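Long-range contacts in 3-Hydroxyacyl-CoA dehydrogenase (Ralstonia eutropha H16, PDB 4PZE), which catalyses the NAD(+)-dependent interconversion of (3S)-3-hydroxyacyl-CoA and 3-oxoacyl-CoA, with 3-hydroxybutyryl-CoA probably among its substrates: residues Leu150-Arg155 with Gly186-Arg191; Ala90-Asp95 with Ser116-Ile121. One frame throughout, in Å; residues are numbered along the deposited sequence.

How the interactions relate
Read from the N terminus, the two contacts form in series, neither nested nor crossed. Interaction 2 closes first: 90-95, just beyond strand 85-88, meets 116-121 at the end of strand 113-117, so the loop contains most of helix 94-107 and belongs to a beta-alpha-beta unit of the NAD-binding domain. Interaction 1 follows, its loop running through helix 161-174 and strand 177-182; it ties strand 150-155 of the same sheet to the beginning of helix 189-205, in the C-terminal domain. The two sites adjoin, with Phe-187 CE2 3.6 Å from Ser-119 O, and together they border the acetoacetyl end of the bound coenzyme A thioester.

Interaction 1. Residues Leu150-Arg155 with Gly186-Arg191; sequences LVELIR and GFVVNR. With CAA (acetoacetyl-coenzyme A), chain J.
With CG anti to the carbonyl carbon (chi1 -81°) and the chain extended beyond it, Glu-152 carries its carboxylate from strand 150-155 to the turn leading into helix 189-205; Ile-154, its CG1 likewise placed (chi1 -58°), brings CD1 over the Phe-187 ring. At the turn one oxygen does most of the work. OE2 of Glu-152 accepts a hydrogen bond from Val-189 N at 2.6 Å, on the syn side and nearly straight. A second comes to OE2 of Glu-152 from Val-188 N at 2.9 Å, more bent and from above the carboxylate plane. The other oxygen, OE1, accepts a hydrogen bond from a water at 2.8 Å. This water also donates to Gly-186 O and accepts from Asn-190 N, so it bridges strand and helix start.

Beside this polar knot lies an apolar one. CD1 of Ile-154 sits 3.5 Å from the centroid of the Phe-187 ring, displaced toward the rim, a CH-pi contact. CG2 of the same isoleucine lies 3.7 Å from CE1 of Phe-187. OE1 of Glu-152 is at the ring edge, near its plane, while the carboxylate plane is turned 76° from the ring.

The Glu-152 side chain lies about 3 Å at nearest atoms from that of His-140, predicted to matter for catalysis. The grip of two amides and a water therefore probably positions a second-shell carboxylate behind that histidine, consistent with the His-Glu pair of this enzyme family.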
ATOM      1  N   LEU A 150      12.207  -1.224  12.159  1.00 79.71           N
ATOM      2  CA  LEU A 150      12.711  -2.138  11.125  1.00 75.46           C
ATOM      3  C   LEU A 150      13.893  -1.681  10.299  1.00 71.01           C
ATOM      4  O   LEU A 150      14.075  -0.491  10.023  1.00 73.46           O
ATOM      5  CB  LEU A 150      11.586  -2.572  10.189  1.00 79.73           C
ATOM      6  CG  LEU A 150      10.976  -1.661   9.116  1.00 81.52           C
ATOM      7  CD1 LEU A 150      11.218  -0.174   9.341  1.00 80.77           C
ATOM      8  CD2 LEU A 150      11.434  -2.101   7.733  1.00 80.08           C
ATOM      9  N   VAL A 151      14.693  -2.676   9.926  1.00 67.06           N
ATOM     10  CA  VAL A 151      15.875  -2.520   9.086  1.00 64.12           C
ATOM     11  C   VAL A 151      15.848  -3.559   7.961  1.00 66.02           C
ATOM     12  O   VAL A 151      15.517  -4.733   8.190  1.00 62.41           O
ATOM     13  CB  VAL A 151      17.146  -2.832   9.874  1.00 67.45           C
ATOM     14  CG1 VAL A 151      18.378  -2.360   9.103  1.00 72.20           C
ATOM     15  CG2 VAL A 151      17.081  -2.214  11.252  1.00 73.78           C
ATOM     16  N   GLU A 152      16.209  -3.143   6.752  1.00 66.57           N
ATOM     17  CA  GLU A 152      16.459  -4.088   5.674  1.00 65.59           C
ATOM     18  C   GLU A 152      17.931  -4.435   5.828  1.00 63.47           C
ATOM     19  O   GLU A 152      18.755  -3.545   5.943  1.00 64.54           O
ATOM     20  CB  GLU A 152      16.126  -3.494   4.292  1.00 69.17           C
ATOM     21  CG  GLU A 152      14.636  -3.536   3.912  1.00 75.19           C
ATOM     22  CD  GLU A 152      14.311  -2.937   2.521  1.00 81.46           C
ATOM     23  OE1 GLU A 152      14.949  -1.948   2.089  1.00 82.54           O
ATOM     24  OE2 GLU A 152      13.392  -3.452   1.837  1.00 78.52           O
ATOM     25  N   LEU A 153      18.237  -5.728   5.911  1.00 66.66           N
ATOM     26  CA  LEU A 153      19.602  -6.237   6.005  1.00 65.13           C
ATOM     27  C   LEU A 153      19.873  -6.856   4.664  1.00 57.78           C
ATOM     28  O   LEU A 153      19.208  -7.815   4.279  1.00 58.27           O
ATOM     29  CB  LEU A 153      19.707  -7.350   7.048  1.00 74.23           C
ATOM     30  CG  LEU A 153      19.479  -7.055   8.527  1.00 82.15           C
ATOM     31  CD1 LEU A 153      19.533  -8.360   9.322  1.00 82.98           C
ATOM     32  CD2 LEU A 153      20.519  -6.055   9.024  1.00 82.46           C
ATOM     33  N   ILE A 154      20.847  -6.330   3.956  1.00 51.82           N
ATOM     34  CA  ILE A 154      20.971  -6.638   2.556  1.00 50.35           C
ATOM     35  C   ILE A 154      22.306  -7.321   2.326  1.00 53.06           C
ATOM     36  O   ILE A 154      23.388  -6.741   2.547  1.00 50.76           O
ATOM     37  CB  ILE A 154      20.813  -5.378   1.724  1.00 51.79           C
ATOM     38  CG1 ILE A 154      19.443  -4.738   2.023  1.00 55.31           C
ATOM     39  CG2 ILE A 154      20.920  -5.709   0.250  1.00 54.54           C
ATOM     40  CD1 ILE A 154      19.483  -3.224   2.140  1.00 56.44           C
ATOM     41  N   ARG A 155      22.223  -8.586   1.932  1.00 47.64           N
ATOM     42  CA  ARG A 155      23.420  -9.368   1.733  1.00 48.73           C
ATOM     43  C   ARG A 155      23.928  -9.105   0.344  1.00 46.37           C
ATOM     44  O   ARG A 155      23.237  -9.330  -0.625  1.00 45.88           O
ATOM     45  CB  ARG A 155      23.143 -10.851   1.918  1.00 50.13           C
ATOM     46  CG  ARG A 155      22.733 -11.203   3.336  1.00 53.86           C
ATOM     47  CD  ARG A 155      22.465 -12.688   3.523  1.00 58.46           C
ATOM     48  NE  ARG A 155      23.665 -13.508   3.312  1.00 64.80           N
ATOM     49  CZ  ARG A 155      23.838 -14.758   3.745  1.00 61.79           C
ATOM     50  NH1 ARG A 155      22.903 -15.390   4.465  1.00 62.70           N
ATOM     51  NH2 ARG A 155      24.987 -15.362   3.485  1.00 58.42           N
ATOM     52  N   GLY A 186      16.165  -1.838  -5.429  1.00 52.20           N
ATOM     53  CA  GLY A 186      15.014  -1.540  -4.565  1.00 50.55           C
ATOM     54  C   GLY A 186      14.804  -2.460  -3.342  1.00 48.14           C
ATOM     55  O   GLY A 186      13.848  -2.318  -2.591  1.00 41.66           O
ATOM     56  N   PHE A 187      15.682  -3.428  -3.145  1.00 51.32           N
ATOM     57  CA  PHE A 187      15.538  -4.342  -2.020  1.00 56.03           C
ATOM     58  C   PHE A 187      14.080  -4.824  -1.916  1.00 52.90           C
ATOM     59  O   PHE A 187      13.540  -5.335  -2.899  1.00 58.10           O
ATOM     60  CB  PHE A 187      16.094  -3.666  -0.761  1.00 60.99           C
ATOM     61  CG  PHE A 187      17.463  -3.040  -0.976  1.00 60.22           C
ATOM     62  CD1 PHE A 187      18.399  -3.638  -1.821  1.00 56.47           C
ATOM     63  CD2 PHE A 187      17.812  -1.870  -0.341  1.00 60.53           C
ATOM     64  CE1 PHE A 187      19.626  -3.073  -2.028  1.00 57.75           C
ATOM     65  CE2 PHE A 187      19.054  -1.300  -0.547  1.00 59.22           C
ATOM     66  CZ  PHE A 187      19.960  -1.903  -1.385  1.00 57.94           C
ATOM     67  N   VAL A 188      13.433  -4.672  -0.777  1.00 46.55           N
ATOM     68  CA  VAL A 188      12.076  -5.154  -0.657  1.00 47.07           C
ATOM     69  C   VAL A 188      11.080  -4.007  -0.595  1.00 48.20           C
ATOM     70  O   VAL A 188      10.135  -3.937  -1.385  1.00 47.93           O
ATOM     71  CB  VAL A 188      11.966  -6.089   0.566  1.00 51.00           C
ATOM     72  CG1 VAL A 188      10.513  -6.329   0.980  1.00 50.95           C
ATOM     73  CG2 VAL A 188      12.663  -7.408   0.255  1.00 51.68           C
ATOM     74  N   VAL A 189      11.272  -3.089   0.338  1.00 53.40           N
ATOM     75  CA  VAL A 189      10.238  -2.112   0.584  1.00 53.85           C
ATOM     76  C   VAL A 189      10.070  -1.263  -0.646  1.00 55.86           C
ATOM     77  O   VAL A 189       8.973  -1.200  -1.233  1.00 53.46           O
ATOM     78  CB  VAL A 189      10.525  -1.257   1.809  1.00 57.15           C
ATOM     79  CG1 VAL A 189       9.496  -0.149   1.923  1.00 61.17           C
ATOM     80  CG2 VAL A 189      10.484  -2.132   3.065  1.00 61.00           C
ATOM     81  N   ASN A 190      11.161  -0.635  -1.064  1.00 55.71           N
ATOM     82  CA  ASN A 190      11.087   0.276  -2.207  1.00 58.60           C
ATOM     83  C   ASN A 190      10.689  -0.435  -3.474  1.00 53.13           C
ATOM     84  O   ASN A 190       9.967   0.134  -4.308  1.00 47.46           O
ATOM     85  CB  ASN A 190      12.403   1.040  -2.413  1.00 65.15           C
ATOM     86  CG  ASN A 190      12.652   2.077  -1.323  1.00 64.50           C
ATOM     87  OD1 ASN A 190      13.794   2.345  -0.964  1.00 74.60           O
ATOM     88  ND2 ASN A 190      11.584   2.635  -0.776  1.00 58.90           N
ATOM     89  N   ARG A 191      11.113  -1.697  -3.586  1.00 52.71           N
ATOM     90  CA  ARG A 191      10.834  -2.482  -4.784  1.00 47.76           C
ATOM     91  C   ARG A 191       9.370  -2.617  -5.057  1.00 46.26           C
ATOM     92  O   ARG A 191       8.947  -2.401  -6.196  1.00 45.95           O
ATOM     93  CB  ARG A 191      11.477  -3.848  -4.733  1.00 47.88           C
ATOM     94  CG  ARG A 191      11.760  -4.400  -6.131  1.00 51.70           C
ATOM     95  CD  ARG A 191      10.586  -5.172  -6.596  1.00 51.27           C
ATOM     96  NE  ARG A 191      10.684  -5.838  -7.887  1.00 58.01           N
ATOM     97  CZ  ARG A 191      11.439  -6.897  -8.172  1.00 56.36           C
ATOM     98  NH1 ARG A 191      12.340  -7.398  -7.320  1.00 51.61           N
ATOM     99  NH2 ARG A 191      11.309  -7.434  -9.369  1.00 61.75           N
TER
HETATM  100  N1A CAA J 301       2.042  18.559  12.897  1.00150.32           N
HETATM  101  C2A CAA J 301       1.460  17.348  13.019  1.00155.34           C
HETATM  102  N3A CAA J 301       2.131  16.253  13.448  1.00167.89           N
HETATM  103  C4A CAA J 301       3.456  16.283  13.794  1.00172.98           C
HETATM  104  C5A CAA J 301       4.149  17.585  13.682  1.00165.76           C
HETATM  105  C6A CAA J 301       3.350  18.755  13.201  1.00153.13           C
HETATM  106  N6A CAA J 301       3.905  19.985  13.068  1.00140.58           N
HETATM  107  N7A CAA J 301       5.422  17.364  14.072  1.00165.10           N
HETATM  108  C8A CAA J 301       5.548  16.050  14.404  1.00164.05           C
HETATM  109  N9A CAA J 301       4.382  15.389  14.230  1.00171.23           N
HETATM  110  C1B CAA J 301       4.219  13.925  14.542  1.00171.00           C
HETATM  111  C2B CAA J 301       2.764  13.503  14.639  1.00170.73           C
HETATM  112  O2B CAA J 301       2.184  14.016  15.845  1.00164.07           O
HETATM  113  C3B CAA J 301       2.825  11.984  14.537  1.00173.39           C
HETATM  114  O3B CAA J 301       2.724  11.328  15.815  1.00172.52           O
HETATM  115  P3B CAA J 301       1.329  10.969  16.577  1.00157.02           P
HETATM  116  O7A CAA J 301       1.105  12.161  17.483  1.00149.47           O
HETATM  117  O8A CAA J 301       1.616   9.691  17.331  1.00150.65           O
HETATM  118  O9A CAA J 301       0.286  10.785  15.495  1.00142.02           O
HETATM  119  C4B CAA J 301       4.166  11.697  13.841  1.00166.62           C
HETATM  120  O4B CAA J 301       4.777  12.979  13.609  1.00166.62           O
HETATM  121  C5B CAA J 301       4.042  10.926  12.522  1.00168.58           C
HETATM  122  O5B CAA J 301       3.186   9.782  12.644  1.00179.16           O
HETATM  123  P1A CAA J 301       1.766   9.696  11.862  1.00201.34           P
HETATM  124  O1A CAA J 301       0.758  10.541  12.601  1.00197.70           O
HETATM  125  O2A CAA J 301       2.013  10.022  10.407  1.00197.30           O
HETATM  126  O3A CAA J 301       1.271   8.161  12.061  1.00218.67           O
HETATM  127  P2A CAA J 301       0.777   7.123  10.911  1.00230.72           P
HETATM  128  O4A CAA J 301      -0.232   6.153  11.497  1.00205.67           O
HETATM  129  O5A CAA J 301       0.433   7.866   9.639  1.00223.94           O
HETATM  130  O6A CAA J 301       2.158   6.318  10.703  1.00234.41           O
HETATM  131  CBP CAA J 301       3.810   6.334   8.902  1.00217.58           C
HETATM  132  CCP CAA J 301       2.546   5.696   9.479  1.00228.05           C
HETATM  133  CDP CAA J 301       4.914   6.288   9.951  1.00216.65           C
HETATM  134  CEP CAA J 301       3.516   7.797   8.587  1.00217.90           C
HETATM  135  CAP CAA J 301       4.300   5.530   7.671  1.00198.35           C
HETATM  136  OAP CAA J 301       3.334   4.560   7.239  1.00196.41           O
HETATM  137  C9P CAA J 301       4.614   6.393   6.477  1.00175.77           C
HETATM  138  O9P CAA J 301       3.702   6.833   5.795  1.00160.25           O
HETATM  139  N8P CAA J 301       5.906   6.620   6.217  1.00164.33           N
HETATM  140  C7P CAA J 301       6.347   7.405   5.073  1.00147.46           C
HETATM  141  C6P CAA J 301       7.612   6.853   4.411  1.00134.88           C
HETATM  142  C5P CAA J 301       7.435   5.453   3.830  1.00122.18           C
HETATM  143  O5P CAA J 301       6.393   4.828   3.977  1.00120.23           O
HETATM  144  N4P CAA J 301       8.433   4.904   3.139  1.00113.45           N
HETATM  145  C3P CAA J 301       9.683   5.565   2.833  1.00115.95           C
HETATM  146  C2P CAA J 301      10.889   4.632   2.957  1.00122.42           C
HETATM  147  S1P CAA J 301      11.652   4.228   1.414  1.00128.73           S
HETATM  148  C1  CAA J 301      12.015   5.705   0.693  1.00118.48           C
HETATM  149  O1  CAA J 301      11.656   6.754   1.181  1.00133.09           O
HETATM  150  C2  CAA J 301      12.799   5.819  -0.588  1.00108.01           C
HETATM  151  C3  CAA J 301      14.197   6.355  -0.357  1.00104.83           C
HETATM  152  O3  CAA J 301      14.919   6.430  -1.338  1.00 97.30           O
HETATM  153  C4  CAA J 301      14.690   6.764   1.012  1.00104.39           C
HETATM  154  O   HOH W   1      13.625  -0.915  -0.102  1.00 54.10           O

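Interaction 2. Residues Ala90-Asp95 with Ser116-Ile121; sequences ATENYD and SNTSSI. With CAA (acetoacetyl-coenzyme A), chain J.
Glu-92 spans the gap between two loops, its chain bent at chi2 (-73°) so that both carboxylate oxygens face the Thr-118 to Ser-119 turn. OE1 of Glu-92 offers its syn lone pair to the hydroxyl of Thr-118, which donates from OG1 at 2.9 Å. OE2 is met by two donors of the next residue, its hydroxyl and its backbone N. Ser-119 OG donates to Glu-92 OE2 at 3.2 Å, nearly along the C-O axis. Ser-119 N adds a weak, bent bond to Glu-92 OE2 at 3.1 Å.

Thr-118 OG1 is itself well used. Besides donating a hydrogen bond to OE1 of Glu-92, it accepts two. Ser-120 N reaches Thr-118 OG1 at 3.1 Å, an ST turn. Ile-121 N reaches Thr-118 OG1 at 2.8 Å, an ST motif, and the pair shapes the loop after strand 113-117. The facing loop repeats the device: OG1 of Thr-91 accepts from Asn-93 N at 2.9 Å in another ST turn, and Asn-93 in turn caps helix 94-107 through Leu-96 N. Lys-97 adds hydrogen bonds to the carbonyls of Thr-91 and Asn-117, joining the two loops a second time; its ion pair with Glu-92 is long and weak.

Ile-121 packs against Glu-92 as well, CD1 near the carbonyl O and CG1 near OE1. Its CG2 lies in the ring plane of Tyr-94, 3.9 Å from CD1 of Tyr-94 at the edge.

Ser-119 OG also comes within 3.6 Å of the terminal C4 of acetoacetyl-coenzyme A, a van der Waals contact. Because Glu-92 is seen to bind NAD(+) in a structure of this protein, and Ser-119 is predicted to bind both cofactor and CoA, their bonds probably link the dinucleotide side of the pocket to the thioester side, and Glu-92 probably helps fix the rotation of the Ser-119 hydroxyl.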
ATOM      1  N   ALA A  90      26.991   8.206   5.630  1.00 66.92           N
ATOM      2  CA  ALA A  90      27.371   9.546   5.228  1.00 61.19           C
ATOM      3  C   ALA A  90      26.794   9.970   3.889  1.00 59.94           C
ATOM      4  O   ALA A  90      26.538  11.141   3.705  1.00 65.15           O
ATOM      5  CB  ALA A  90      28.884   9.645   5.179  1.00 60.82           C
ATOM      6  N   THR A  91      26.593   9.052   2.950  1.00 66.17           N
ATOM      7  CA  THR A  91      26.415   9.463   1.551  1.00 71.77           C
ATOM      8  C   THR A  91      25.799   8.420   0.602  1.00 71.91           C
ATOM      9  O   THR A  91      26.140   7.235   0.654  1.00 75.52           O
ATOM     10  CB  THR A  91      27.787   9.891   0.966  1.00 72.74           C
ATOM     11  OG1 THR A  91      27.616  10.481  -0.327  1.00 66.26           O
ATOM     12  CG2 THR A  91      28.734   8.684   0.848  1.00 78.53           C
ATOM     13  N   GLU A  92      24.920   8.892  -0.284  1.00 71.28           N
ATOM     14  CA  GLU A  92      24.425   8.109  -1.433  1.00 72.47           C
ATOM     15  C   GLU A  92      25.210   8.413  -2.722  1.00 75.89           C
ATOM     16  O   GLU A  92      24.903   7.894  -3.799  1.00 76.66           O
ATOM     17  CB  GLU A  92      22.940   8.378  -1.649  1.00 71.18           C
ATOM     18  CG  GLU A  92      22.069   7.957  -0.472  1.00 74.62           C
ATOM     19  CD  GLU A  92      21.910   6.446  -0.345  1.00 73.18           C
ATOM     20  OE1 GLU A  92      22.867   5.679  -0.589  1.00 56.55           O
ATOM     21  OE2 GLU A  92      20.802   6.025   0.017  1.00 79.06           O
ATOM     22  N   ASN A  93      26.241   9.246  -2.609  1.00 74.93           N
ATOM     23  CA  ASN A  93      27.157   9.445  -3.714  1.00 72.86           C
ATOM     24  C   ASN A  93      28.078   8.234  -3.852  1.00 71.25           C
ATOM     25  O   ASN A  93      28.857   7.947  -2.925  1.00 67.53           O
ATOM     26  CB  ASN A  93      27.998  10.705  -3.507  1.00 68.45           C
ATOM     27  CG  ASN A  93      28.918  10.951  -4.663  1.00 64.48           C
ATOM     28  OD1 ASN A  93      30.062  10.492  -4.670  1.00 68.95           O
ATOM     29  ND2 ASN A  93      28.395  11.589  -5.693  1.00 65.39           N
ATOM     30  N   TYR A  94      28.012   7.550  -5.000  1.00 66.45           N
ATOM     31  CA  TYR A  94      28.791   6.335  -5.176  1.00 60.99           C
ATOM     32  C   TYR A  94      30.297   6.560  -4.992  1.00 63.58           C
ATOM     33  O   TYR A  94      30.928   5.858  -4.206  1.00 64.10           O
ATOM     34  CB  TYR A  94      28.504   5.657  -6.519  1.00 62.27           C
ATOM     35  CG  TYR A  94      29.229   4.327  -6.655  1.00 64.88           C
ATOM     36  CD1 TYR A  94      28.745   3.173  -6.049  1.00 65.59           C
ATOM     37  CD2 TYR A  94      30.436   4.245  -7.338  1.00 65.33           C
ATOM     38  CE1 TYR A  94      29.434   1.969  -6.147  1.00 69.90           C
ATOM     39  CE2 TYR A  94      31.131   3.059  -7.442  1.00 68.54           C
ATOM     40  CZ  TYR A  94      30.629   1.917  -6.855  1.00 72.85           C
ATOM     41  OH  TYR A  94      31.357   0.746  -6.979  1.00 73.75           O
ATOM     42  N   ASP A  95      30.892   7.529  -5.680  1.00 67.07           N
ATOM     43  CA  ASP A  95      32.364   7.613  -5.646  1.00 65.64           C
ATOM     44  C   ASP A  95      32.907   8.051  -4.299  1.00 63.70           C
ATOM     45  O   ASP A  95      33.972   7.611  -3.894  1.00 59.02           O
ATOM     46  CB  ASP A  95      32.903   8.485  -6.774  1.00 68.46           C
ATOM     47  CG  ASP A  95      32.756   7.820  -8.143  1.00 73.31           C
ATOM     48  OD1 ASP A  95      33.091   6.621  -8.271  1.00 74.40           O
ATOM     49  OD2 ASP A  95      32.295   8.486  -9.091  1.00 75.91           O
ATOM     50  N   SER A 116      26.954  -0.611   5.416  1.00 67.09           N
ATOM     51  CA  SER A 116      26.659   0.630   4.699  1.00 66.00           C
ATOM     52  C   SER A 116      25.158   0.793   4.537  1.00 63.37           C
ATOM     53  O   SER A 116      24.470  -0.073   3.982  1.00 67.41           O
ATOM     54  CB  SER A 116      27.356   0.682   3.338  1.00 66.77           C
ATOM     55  OG  SER A 116      26.928   1.806   2.594  1.00 68.33           O
ATOM     56  N   ASN A 117      24.662   1.892   5.082  1.00 57.21           N
ATOM     57  CA  ASN A 117      23.294   2.302   4.906  1.00 60.65           C
ATOM     58  C   ASN A 117      23.123   2.768   3.445  1.00 58.65           C
ATOM     59  O   ASN A 117      24.099   3.146   2.807  1.00 56.86           O
ATOM     60  CB  ASN A 117      22.998   3.427   5.900  1.00 63.93           C
ATOM     61  CG  ASN A 117      21.545   3.819   5.926  1.00 66.69           C
ATOM     62  OD1 ASN A 117      21.133   4.760   5.257  1.00 71.54           O
ATOM     63  ND2 ASN A 117      20.761   3.101   6.699  1.00 68.57           N
ATOM     64  N   THR A 118      21.904   2.708   2.919  1.00 57.69           N
ATOM     65  CA  THR A 118      21.614   3.064   1.521  1.00 58.17           C
ATOM     66  C   THR A 118      20.109   2.940   1.450  1.00 57.18           C
ATOM     67  O   THR A 118      19.487   2.547   2.417  1.00 57.14           O
ATOM     68  CB  THR A 118      22.617   2.465   0.500  1.00 61.12           C
ATOM     69  OG1 THR A 118      22.227   2.823  -0.849  1.00 61.37           O
ATOM     70  CG2 THR A 118      22.715   0.913   0.639  1.00 55.18           C
ATOM     71  N   SER A 119      19.551   3.231   0.282  1.00 62.77           N
ATOM     72  CA  SER A 119      18.301   2.768  -0.329  1.00 65.37           C
ATOM     73  C   SER A 119      18.459   2.308  -1.780  1.00 67.07           C
ATOM     74  O   SER A 119      17.620   1.546  -2.276  1.00 72.35           O
ATOM     75  CB  SER A 119      17.250   3.866  -0.245  1.00 63.75           C
ATOM     76  OG  SER A 119      17.782   5.012   0.387  1.00 63.30           O
ATOM     77  N   SER A 120      19.546   2.721  -2.432  1.00 66.47           N
ATOM     78  CA  SER A 120      19.729   2.506  -3.879  1.00 74.74           C
ATOM     79  C   SER A 120      21.055   1.852  -4.335  1.00 73.21           C
ATOM     80  O   SER A 120      21.119   1.311  -5.444  1.00 73.93           O
ATOM     81  CB  SER A 120      19.557   3.850  -4.614  1.00 77.50           C
ATOM     82  OG  SER A 120      20.337   4.883  -4.007  1.00 85.26           O
ATOM     83  N   ILE A 121      22.101   1.893  -3.514  1.00 72.15           N
ATOM     84  CA  ILE A 121      23.422   1.455  -3.979  1.00 73.57           C
ATOM     85  C   ILE A 121      23.568  -0.074  -3.895  1.00 66.80           C
ATOM     86  O   ILE A 121      23.241  -0.682  -2.878  1.00 64.11           O
ATOM     87  CB  ILE A 121      24.575   2.124  -3.185  1.00 77.51           C
ATOM     88  CG1 ILE A 121      24.429   3.657  -3.142  1.00 77.85           C
ATOM     89  CG2 ILE A 121      25.932   1.722  -3.777  1.00 78.23           C
ATOM     90  CD1 ILE A 121      24.927   4.401  -4.374  1.00 75.84           C
TER
HETATM   91  N1A CAA J 301       2.042  18.559  12.897  1.00150.32           N
HETATM   92  C2A CAA J 301       1.460  17.348  13.019  1.00155.34           C
HETATM   93  N3A CAA J 301       2.131  16.253  13.448  1.00167.89           N
HETATM   94  C4A CAA J 301       3.456  16.283  13.794  1.00172.98           C
HETATM   95  C5A CAA J 301       4.149  17.585  13.682  1.00165.76           C
HETATM   96  C6A CAA J 301       3.350  18.755  13.201  1.00153.13           C
HETATM   97  N6A CAA J 301       3.905  19.985  13.068  1.00140.58           N
HETATM   98  N7A CAA J 301       5.422  17.364  14.072  1.00165.10           N
HETATM   99  C8A CAA J 301       5.548  16.050  14.404  1.00164.05           C
HETATM  100  N9A CAA J 301       4.382  15.389  14.230  1.00171.23           N
HETATM  101  C1B CAA J 301       4.219  13.925  14.542  1.00171.00           C
HETATM  102  C2B CAA J 301       2.764  13.503  14.639  1.00170.73           C
HETATM  103  O2B CAA J 301       2.184  14.016  15.845  1.00164.07           O
HETATM  104  C3B CAA J 301       2.825  11.984  14.537  1.00173.39           C
HETATM  105  O3B CAA J 301       2.724  11.328  15.815  1.00172.52           O
HETATM  106  P3B CAA J 301       1.329  10.969  16.577  1.00157.02           P
HETATM  107  O7A CAA J 301       1.105  12.161  17.483  1.00149.47           O
HETATM  108  O8A CAA J 301       1.616   9.691  17.331  1.00150.65           O
HETATM  109  O9A CAA J 301       0.286  10.785  15.495  1.00142.02           O
HETATM  110  C4B CAA J 301       4.166  11.697  13.841  1.00166.62           C
HETATM  111  O4B CAA J 301       4.777  12.979  13.609  1.00166.62           O
HETATM  112  C5B CAA J 301       4.042  10.926  12.522  1.00168.58           C
HETATM  113  O5B CAA J 301       3.186   9.782  12.644  1.00179.16           O
HETATM  114  P1A CAA J 301       1.766   9.696  11.862  1.00201.34           P
HETATM  115  O1A CAA J 301       0.758  10.541  12.601  1.00197.70           O
HETATM  116  O2A CAA J 301       2.013  10.022  10.407  1.00197.30           O
HETATM  117  O3A CAA J 301       1.271   8.161  12.061  1.00218.67           O
HETATM  118  P2A CAA J 301       0.777   7.123  10.911  1.00230.72           P
HETATM  119  O4A CAA J 301      -0.232   6.153  11.497  1.00205.67           O
HETATM  120  O5A CAA J 301       0.433   7.866   9.639  1.00223.94           O
HETATM  121  O6A CAA J 301       2.158   6.318  10.703  1.00234.41           O
HETATM  122  CBP CAA J 301       3.810   6.334   8.902  1.00217.58           C
HETATM  123  CCP CAA J 301       2.546   5.696   9.479  1.00228.05           C
HETATM  124  CDP CAA J 301       4.914   6.288   9.951  1.00216.65           C
HETATM  125  CEP CAA J 301       3.516   7.797   8.587  1.00217.90           C
HETATM  126  CAP CAA J 301       4.300   5.530   7.671  1.00198.35           C
HETATM  127  OAP CAA J 301       3.334   4.560   7.239  1.00196.41           O
HETATM  128  C9P CAA J 301       4.614   6.393   6.477  1.00175.77           C
HETATM  129  O9P CAA J 301       3.702   6.833   5.795  1.00160.25           O
HETATM  130  N8P CAA J 301       5.906   6.620   6.217  1.00164.33           N
HETATM  131  C7P CAA J 301       6.347   7.405   5.073  1.00147.46           C
HETATM  132  C6P CAA J 301       7.612   6.853   4.411  1.00134.88           C
HETATM  133  C5P CAA J 301       7.435   5.453   3.830  1.00122.18           C
HETATM  134  O5P CAA J 301       6.393   4.828   3.977  1.00120.23           O
HETATM  135  N4P CAA J 301       8.433   4.904   3.139  1.00113.45           N
HETATM  136  C3P CAA J 301       9.683   5.565   2.833  1.00115.95           C
HETATM  137  C2P CAA J 301      10.889   4.632   2.957  1.00122.42           C
HETATM  138  S1P CAA J 301      11.652   4.228   1.414  1.00128.73           S
HETATM  139  C1  CAA J 301      12.015   5.705   0.693  1.00118.48           C
HETATM  140  O1  CAA J 301      11.656   6.754   1.181  1.00133.09           O
HETATM  141  C2  CAA J 301      12.799   5.819  -0.588  1.00108.01           C
HETATM  142  C3  CAA J 301      14.197   6.355  -0.357  1.00104.83           C
HETATM  143  O3  CAA J 301      14.919   6.430  -1.338  1.00 97.30           O
HETATM  144  C4  CAA J 301      14.690   6.764   1.012  1.00104.39           C